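Local atomic coordinates of glucokinase (Thermus thermophilus, PDB entry 3VOV), a protein that phosphorylates glucose and probably other hexoses as a zinc-containing hexokinase of the ROK family, presumably at the expense of ATP. Residues 157-162 with 169-174. Numbering follows the deposited sequence.
Sequences LGHLTL and CGCGLE. With ZN (zinc ion), chain G.
His-159 meets Cys-169 and Cys-171 through a zinc ion, in the CXCXXXXC zinc site of the ROK family. His-159 ND1 binds the metal at 2.2 Å, Cys-169 SG and Cys-171 SG each bind it at 2.3 Å, and Cys-176 supplies the fourth ligand. CG of the histidine stands anti to the carbonyl carbon (chi1 -60°), and the turn of the ring about CB-CG (chi2 -83°) brings ND1 to the metal. Cys-169 SG lies at the edge of the ring, in its plane, 3.4 Å from ND1, whereas CB and SG of Cys-171 come up obliquely. The two cysteines sit in a type I turn from Cys-169 to Gly-172, and the thiolates receive backbone N-H groups: Cys-171 N points almost straight at Cys-169 SG (3.5 Å, 175°), while the bond from Leu-173 N to Cys-171 SG is weak. These donors probably offset some negative charge on the sulfurs. Trp-270 of a second subunit meets the His-159 ring and packs on Cys-171, placing the zinc loop in the subunit interface. OE2 of Glu-174 is hydrogen-bonded to Gly-165 N and to Tyr-266 OH of that second subunit, and OE1 forms a salt bridge with Arg-216 of a third. No hydrogen bond joins the segments directly; Thr-161 CG2 packs against Glu-174 O at 4.1 Å, and one water, donating to that O at 2.7 Å, hydrogen-bonds Thr-161 OG1 at 2.6 Å.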
# COMPACT_ATOMS: atom_id res chain seq x y z
N LEU B 157 -19.00 8.19 -0.76
CA LEU B 157 -17.63 8.67 -0.94
C LEU B 157 -16.69 8.12 0.13
O LEU B 157 -15.48 8.02 -0.07
CB LEU B 157 -17.60 10.22 -1.02
CG LEU B 157 -18.47 10.85 -2.15
CD1 LEU B 157 -18.20 12.36 -2.35
CD2 LEU B 157 -18.28 10.16 -3.50
N GLY B 158 -17.26 7.72 1.26
CA GLY B 158 -16.47 7.12 2.33
C GLY B 158 -15.99 5.71 2.01
O GLY B 158 -15.17 5.19 2.73
N HIS B 159 -16.48 5.09 0.92
CA HIS B 159 -16.15 3.70 0.73
C HIS B 159 -15.34 3.46 -0.53
O HIS B 159 -15.28 2.36 -1.03
CB HIS B 159 -17.40 2.83 0.88
CG HIS B 159 -18.01 2.98 2.23
ND1 HIS B 159 -17.56 2.27 3.33
CD2 HIS B 159 -18.94 3.85 2.69
CE1 HIS B 159 -18.23 2.66 4.40
NE2 HIS B 159 -19.06 3.63 4.05
N LEU B 160 -14.71 4.50 -1.03
CA LEU B 160 -13.72 4.30 -2.10
C LEU B 160 -12.47 3.68 -1.50
O LEU B 160 -12.07 4.02 -0.39
CB LEU B 160 -13.41 5.59 -2.82
CG LEU B 160 -14.46 5.89 -3.91
CD1 LEU B 160 -15.57 6.78 -3.40
CD2 LEU B 160 -13.74 6.51 -5.13
N THR B 161 -11.87 2.75 -2.24
CA THR B 161 -10.75 2.02 -1.70
C THR B 161 -9.47 2.89 -1.88
O THR B 161 -9.05 3.09 -3.00
CB THR B 161 -10.59 0.70 -2.45
OG1 THR B 161 -11.80 -0.06 -2.31
CG2 THR B 161 -9.39 -0.13 -1.88
N LEU B 162 -8.84 3.32 -0.81
CA LEU B 162 -7.59 4.05 -0.93
C LEU B 162 -6.40 3.22 -0.51
O LEU B 162 -5.27 3.57 -0.84
CB LEU B 162 -7.60 5.27 -0.02
CG LEU B 162 -8.65 6.33 -0.33
CD1 LEU B 162 -8.42 7.46 0.62
CD2 LEU B 162 -8.51 6.77 -1.82
N CYS B 169 -13.30 -2.47 7.04
CA CYS B 169 -14.31 -1.42 7.10
C CYS B 169 -15.65 -1.99 7.55
O CYS B 169 -15.92 -3.18 7.33
CB CYS B 169 -14.53 -0.81 5.70
SG CYS B 169 -15.64 0.67 5.66
N GLY B 170 -16.51 -1.15 8.13
CA GLY B 170 -17.86 -1.64 8.49
C GLY B 170 -18.68 -2.07 7.28
O GLY B 170 -19.59 -2.90 7.41
N CYS B 171 -18.34 -1.55 6.09
CA CYS B 171 -19.10 -1.93 4.87
C CYS B 171 -18.86 -3.36 4.35
O CYS B 171 -19.69 -3.90 3.62
CB CYS B 171 -18.90 -0.91 3.76
SG CYS B 171 -17.39 -1.18 2.81
N GLY B 172 -17.74 -3.98 4.74
CA GLY B 172 -17.44 -5.33 4.33
C GLY B 172 -16.15 -5.39 3.52
O GLY B 172 -15.67 -6.49 3.14
N LEU B 173 -15.58 -4.20 3.25
CA LEU B 173 -14.32 -4.11 2.55
C LEU B 173 -13.14 -3.78 3.47
O LEU B 173 -13.21 -4.00 4.68
CB LEU B 173 -14.41 -3.07 1.40
CG LEU B 173 -15.59 -3.24 0.44
CD1 LEU B 173 -15.67 -2.07 -0.54
CD2 LEU B 173 -15.56 -4.62 -0.25
N GLU B 174 -12.06 -3.25 2.92
CA GLU B 174 -10.94 -2.85 3.78
C GLU B 174 -10.24 -1.68 3.10
O GLU B 174 -10.27 -1.59 1.89
CB GLU B 174 -9.97 -4.04 4.00
CG GLU B 174 -8.74 -4.07 3.05
CD GLU B 174 -9.06 -4.55 1.63
OE1 GLU B 174 -10.17 -5.10 1.36
OE2 GLU B 174 -8.17 -4.39 0.77
ZN ZN G . -16.11 0.64 3.45
O HOH W 1 -12.13 -0.65 0.17